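Local coordinates for protein acetyl xylan esterase (PDB 6AGQ) that probably removes acetyl groups from acetylated xylan as a cold-active esterase of the alpha/beta-hydrolase superfamily, at residues A[6-18]-A[278-290]. Sequence-based numbering, arbitrary orientation.
Sequences MPLSQLQDYKPEL and PPSTCFAAYNHLA
His288 lies between the methyl end of Leu18 and the aliphatic chain of Lys15, a two-sided CH-pi sandwich. Leu18 CD2 sits over the middle of the imidazole, 11° off the ring normal and 3.7 Å from the centroid. Lys15 CG meets the opposite face nearer the rim, 4.0 Å from the centroid. The extended Lys15 chain then runs on past the carbonyl oxygen of Asn287, with CE 3.5 Å from Asn287 O. In the residue just before the histidine, the side-chain amide of Asn287 reaches the backbone of the other segment: ND2 donates to Tyr14 O over 2.7 Å in a nearly straight bond (164°), the acceptor lying close to the amide plane but the donor well above the carbonyl plane.

Along helix 279-286 the contact is mostly apolar. Leu11 turns CG beside its own backbone N (chi1 -82°), which brings Leu11 CD2 to 3.5 Å from Ser280 CA. Leu11 CB lies 3.6 Å from Phe283 CD2, and the carbonyl carbon of Leu11 stands over one face of the Phe283 ring. Tyr14 presents a ring edge to Ser280 O, and Pro16 CG packs on Ala284 CB.

Behind this shell, His288 ND1 donates to Ala284 O (2.9 Å), which helps hold the imidazole's rotation. Tyr14 OH and Ser280 OG are hydrogen-bonded to His213 and Arg216, respectively. The N-terminal segment runs along helix 279-286 in the same general direction; Phe283 of that helix also touches strands 265-271 and 293-298 at one edge of the central sheet, while Pro16 and Leu18 meet helix 255-259.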
loop_
_atom_site.group_PDB
_atom_site.type_symbol
_atom_site.label_atom_id
_atom_site.label_comp_id
_atom_site.label_asym_id
_atom_site.label_seq_id
_atom_site.Cartn_x
_atom_site.Cartn_y
_atom_site.Cartn_z
ATOM N N MET A 6 -9.364 7.603 21.187
ATOM C CA MET A 6 -9.880 7.952 22.551
ATOM C C MET A 6 -9.132 7.109 23.594
ATOM O O MET A 6 -9.179 5.885 23.492
ATOM C CB MET A 6 -11.407 7.691 22.631
ATOM C CG MET A 6 -12.134 8.407 23.774
ATOM S SD MET A 6 -13.923 8.092 23.823
ATOM C CE MET A 6 -14.377 8.817 25.384
ATOM N N PRO A 7 -8.435 7.745 24.582
ATOM C CA PRO A 7 -7.617 6.999 25.580
ATOM C C PRO A 7 -8.436 6.105 26.546
ATOM O O PRO A 7 -9.586 6.408 26.827
ATOM C CB PRO A 7 -6.922 8.118 26.366
ATOM C CG PRO A 7 -7.854 9.293 26.258
ATOM C CD PRO A 7 -8.434 9.195 24.867
ATOM N N LEU A 8 -7.833 5.035 27.066
ATOM C CA LEU A 8 -8.568 4.015 27.840
ATOM C C LEU A 8 -9.403 4.528 29.029
ATOM O O LEU A 8 -10.534 4.074 29.214
ATOM C CB LEU A 8 -7.627 2.886 28.304
ATOM C CG LEU A 8 -8.265 1.672 29.011
ATOM C CD1 LEU A 8 -9.275 1.004 28.089
ATOM C CD2 LEU A 8 -7.218 0.663 29.492
ATOM N N SER A 9 -8.921 5.456 29.850
ATOM C CA SER A 9 -9.762 5.802 31.042
ATOM C C SER A 9 -11.005 6.641 30.658
ATOM O O SER A 9 -12.047 6.555 31.322
ATOM C CB SER A 9 -8.957 6.439 32.168
ATOM O OG SER A 9 -8.944 7.833 32.016
ATOM N N GLN A 10 -10.890 7.406 29.573
ATOM C CA GLN A 10 -12.051 8.036 28.960
ATOM C C GLN A 10 -12.965 7.017 28.258
ATOM O O GLN A 10 -14.155 7.227 28.272
ATOM C CB GLN A 10 -11.662 9.179 27.966
ATOM C CG GLN A 10 -11.394 10.532 28.628
ATOM C CD GLN A 10 -10.785 11.556 27.681
ATOM O OE1 GLN A 10 -10.783 11.380 26.451
ATOM N NE2 GLN A 10 -10.267 12.640 28.250
ATOM N N LEU A 11 -12.425 5.971 27.608
ATOM C CA LEU A 11 -13.270 4.923 26.990
ATOM C C LEU A 11 -14.278 4.393 27.993
ATOM O O LEU A 11 -15.435 4.288 27.655
ATOM C CB LEU A 11 -12.451 3.743 26.411
ATOM C CG LEU A 11 -11.858 3.983 25.000
ATOM C CD1 LEU A 11 -10.948 2.867 24.511
ATOM C CD2 LEU A 11 -12.946 4.255 23.979
ATOM N N GLN A 12 -13.862 4.150 29.239
ATOM C CA GLN A 12 -14.713 3.475 30.225
ATOM C C GLN A 12 -15.635 4.384 31.070
ATOM O O GLN A 12 -16.506 3.904 31.796
ATOM C CB GLN A 12 -13.879 2.507 31.105
ATOM C CG GLN A 12 -12.628 3.025 31.791
ATOM C CD GLN A 12 -11.856 1.929 32.531
ATOM O OE1 GLN A 12 -10.686 1.669 32.230
ATOM N NE2 GLN A 12 -12.509 1.286 33.505
ATOM N N ASP A 13 -15.476 5.686 30.956
ATOM C CA ASP A 13 -16.491 6.634 31.433
ATOM C C ASP A 13 -17.393 7.063 30.270
ATOM O O ASP A 13 -18.229 7.970 30.456
ATOM C CB ASP A 13 -15.840 7.923 31.965
ATOM C CG ASP A 13 -15.037 7.737 33.261
ATOM O OD1 ASP A 13 -15.066 6.655 33.901
ATOM O OD2 ASP A 13 -14.365 8.735 33.632
ATOM N N TYR A 14 -17.207 6.466 29.074
ATOM C CA TYR A 14 -17.880 6.928 27.851
ATOM C C TYR A 14 -19.284 6.344 27.770
ATOM O O TYR A 14 -19.477 5.163 27.502
ATOM C CB TYR A 14 -17.085 6.613 26.570
ATOM C CG TYR A 14 -17.716 7.199 25.308
ATOM C CD1 TYR A 14 -18.101 8.542 25.237
ATOM C CD2 TYR A 14 -17.932 6.404 24.179
ATOM C CE1 TYR A 14 -18.671 9.074 24.077
ATOM C CE2 TYR A 14 -18.503 6.925 23.023
ATOM C CZ TYR A 14 -18.878 8.240 22.955
ATOM O OH TYR A 14 -19.487 8.721 21.774
ATOM N N LYS A 15 -20.258 7.202 27.984
ATOM C CA LYS A 15 -21.625 6.814 28.086
ATOM C C LYS A 15 -22.460 7.895 27.376
ATOM O O LYS A 15 -23.135 8.679 28.007
ATOM C CB LYS A 15 -21.960 6.660 29.565
ATOM C CG LYS A 15 -23.340 6.109 29.786
ATOM C CD LYS A 15 -23.528 5.593 31.209
ATOM C CE LYS A 15 -24.968 5.148 31.298
ATOM N NZ LYS A 15 -25.370 4.588 32.586
ATOM N N PRO A 16 -22.445 7.912 26.033
ATOM C CA PRO A 16 -23.211 8.914 25.285
ATOM C C PRO A 16 -24.721 8.727 25.443
ATOM O O PRO A 16 -25.162 7.677 25.906
ATOM C CB PRO A 16 -22.800 8.635 23.825
ATOM C CG PRO A 16 -22.532 7.151 23.831
ATOM C CD PRO A 16 -21.988 6.819 25.170
ATOM N N GLU A 17 -25.502 9.724 25.053
ATOM C CA GLU A 17 -26.969 9.712 25.211
ATOM C C GLU A 17 -27.626 8.624 24.332
ATOM O O GLU A 17 -27.189 8.347 23.204
ATOM C CB GLU A 17 -27.543 11.153 24.962
ATOM C CG GLU A 17 -28.758 11.303 24.024
ATOM C CD GLU A 17 -29.208 12.769 23.756
ATOM O OE1 GLU A 17 -28.417 13.734 23.889
ATOM O OE2 GLU A 17 -30.386 12.976 23.389
ATOM N N LEU A 18 -28.656 7.969 24.848
ATOM C CA LEU A 18 -29.402 7.032 24.009
ATOM C C LEU A 18 -30.147 7.776 22.862
ATOM O O LEU A 18 -30.594 8.902 22.993
ATOM C CB LEU A 18 -30.368 6.170 24.824
ATOM C CG LEU A 18 -29.715 5.260 25.874
ATOM C CD1 LEU A 18 -30.780 4.660 26.801
ATOM C CD2 LEU A 18 -28.893 4.150 25.216
ATOM N N PRO A 278 -14.728 0.284 16.110
ATOM C CA PRO A 278 -13.802 1.055 16.938
ATOM C C PRO A 278 -14.228 0.984 18.380
ATOM O O PRO A 278 -15.435 0.975 18.626
ATOM C CB PRO A 278 -13.943 2.479 16.423
ATOM C CG PRO A 278 -14.624 2.343 15.101
ATOM C CD PRO A 278 -15.541 1.168 15.261
ATOM N N PRO A 279 -13.256 0.907 19.302
ATOM C CA PRO A 279 -13.530 0.587 20.682
ATOM C C PRO A 279 -14.464 1.568 21.398
ATOM O O PRO A 279 -15.196 1.143 22.283
ATOM C CB PRO A 279 -12.144 0.535 21.306
ATOM C CG PRO A 279 -11.313 1.393 20.426
ATOM C CD PRO A 279 -11.839 1.246 19.084
ATOM N N SER A 280 -14.523 2.823 20.993
ATOM C CA SER A 280 -15.496 3.764 21.595
ATOM C C SER A 280 -16.932 3.377 21.355
ATOM O O SER A 280 -17.826 3.677 22.168
ATOM C CB SER A 280 -15.300 5.183 21.105
ATOM O OG SER A 280 -15.319 5.254 19.678
ATOM N N THR A 281 -17.194 2.709 20.257
ATOM C CA THR A 281 -18.568 2.287 19.946
ATOM C C THR A 281 -18.936 1.013 20.752
ATOM O O THR A 281 -20.064 0.834 21.177
ATOM C CB THR A 281 -18.813 2.122 18.432
ATOM O OG1 THR A 281 -17.980 1.086 17.856
ATOM C CG2 THR A 281 -18.588 3.476 17.726
ATOM N N CYS A 282 -17.949 0.168 20.984
ATOM C CA CYS A 282 -18.096 -1.026 21.800
ATOM C C CYS A 282 -18.318 -0.629 23.248
ATOM O O CYS A 282 -19.271 -1.128 23.869
ATOM C CB CYS A 282 -16.896 -1.931 21.611
ATOM S SG CYS A 282 -16.868 -2.651 19.942
ATOM N N PHE A 283 -17.486 0.285 23.762
ATOM C CA PHE A 283 -17.633 0.828 25.116
ATOM C C PHE A 283 -18.963 1.538 25.367
ATOM O O PHE A 283 -19.579 1.323 26.434
ATOM C CB PHE A 283 -16.437 1.688 25.556
ATOM C CG PHE A 283 -15.391 0.908 26.314
ATOM C CD1 PHE A 283 -15.660 0.432 27.577
ATOM C CD2 PHE A 283 -14.145 0.595 25.735
ATOM C CE1 PHE A 283 -14.710 -0.314 28.267
ATOM C CE2 PHE A 283 -13.197 -0.154 26.417
ATOM C CZ PHE A 283 -13.480 -0.604 27.683
ATOM N N ALA A 284 -19.453 2.274 24.372
ATOM C CA ALA A 284 -20.734 2.923 24.450
ATOM C C ALA A 284 -21.917 1.999 24.731
ATOM O O ALA A 284 -22.796 2.346 25.553
ATOM C CB ALA A 284 -20.985 3.700 23.159
ATOM N N ALA A 285 -22.009 0.872 24.018
ATOM C CA ALA A 285 -22.992 -0.178 24.382
ATOM C C ALA A 285 -22.687 -0.851 25.762
ATOM O O ALA A 285 -23.585 -0.904 26.618
ATOM C CB ALA A 285 -23.122 -1.254 23.265
ATOM N N TYR A 286 -21.451 -1.326 25.977
ATOM C CA TYR A 286 -21.003 -1.905 27.294
ATOM C C TYR A 286 -21.414 -1.021 28.482
ATOM O O TYR A 286 -21.983 -1.486 29.444
ATOM C CB TYR A 286 -19.461 -2.097 27.306
ATOM C CG TYR A 286 -18.906 -2.700 28.592
ATOM C CD1 TYR A 286 -19.102 -4.041 28.857
ATOM C CD2 TYR A 286 -18.228 -1.932 29.549
ATOM C CE1 TYR A 286 -18.654 -4.621 29.995
ATOM C CE2 TYR A 286 -17.762 -2.514 30.723
ATOM C CZ TYR A 286 -17.982 -3.879 30.933
ATOM O OH TYR A 286 -17.569 -4.612 32.059
ATOM N N ASN A 287 -21.235 0.275 28.365
ATOM C CA ASN A 287 -21.530 1.190 29.493
ATOM C C ASN A 287 -23.023 1.473 29.712
ATOM O O ASN A 287 -23.382 2.107 30.711
ATOM C CB ASN A 287 -20.741 2.510 29.332
ATOM C CG ASN A 287 -19.277 2.334 29.619
ATOM O OD1 ASN A 287 -18.916 1.507 30.436
ATOM N ND2 ASN A 287 -18.425 3.079 28.936
ATOM N N HIS A 288 -23.872 0.992 28.806
ATOM C CA HIS A 288 -25.325 1.004 28.940
ATOM C C HIS A 288 -25.980 -0.332 29.316
ATOM O O HIS A 288 -27.151 -0.389 29.549
ATOM C CB HIS A 288 -25.963 1.517 27.610
ATOM C CG HIS A 288 -25.988 3.003 27.503
ATOM N ND1 HIS A 288 -25.144 3.701 26.666
ATOM C CD2 HIS A 288 -26.725 3.933 28.163
ATOM C CE1 HIS A 288 -25.385 4.993 26.782
ATOM N NE2 HIS A 288 -26.335 5.163 27.686
ATOM N N LEU A 289 -25.234 -1.406 29.388
ATOM C CA LEU A 289 -25.787 -2.700 29.827
ATOM C C LEU A 289 -26.442 -2.513 31.185
ATOM O O LEU A 289 -25.893 -1.827 32.025
ATOM C CB LEU A 289 -24.684 -3.740 29.912
ATOM C CG LEU A 289 -24.072 -4.162 28.553
ATOM C CD1 LEU A 289 -22.871 -5.019 28.799
ATOM C CD2 LEU A 289 -25.055 -4.939 27.686
ATOM N N ALA A 290 -27.632 -3.061 31.356
ATOM C CA ALA A 290 -28.370 -2.926 32.594
ATOM C C ALA A 290 -27.935 -4.019 33.620
ATOM O O ALA A 290 -27.944 -3.762 34.832
ATOM C CB ALA A 290 -29.879 -2.981 32.317
#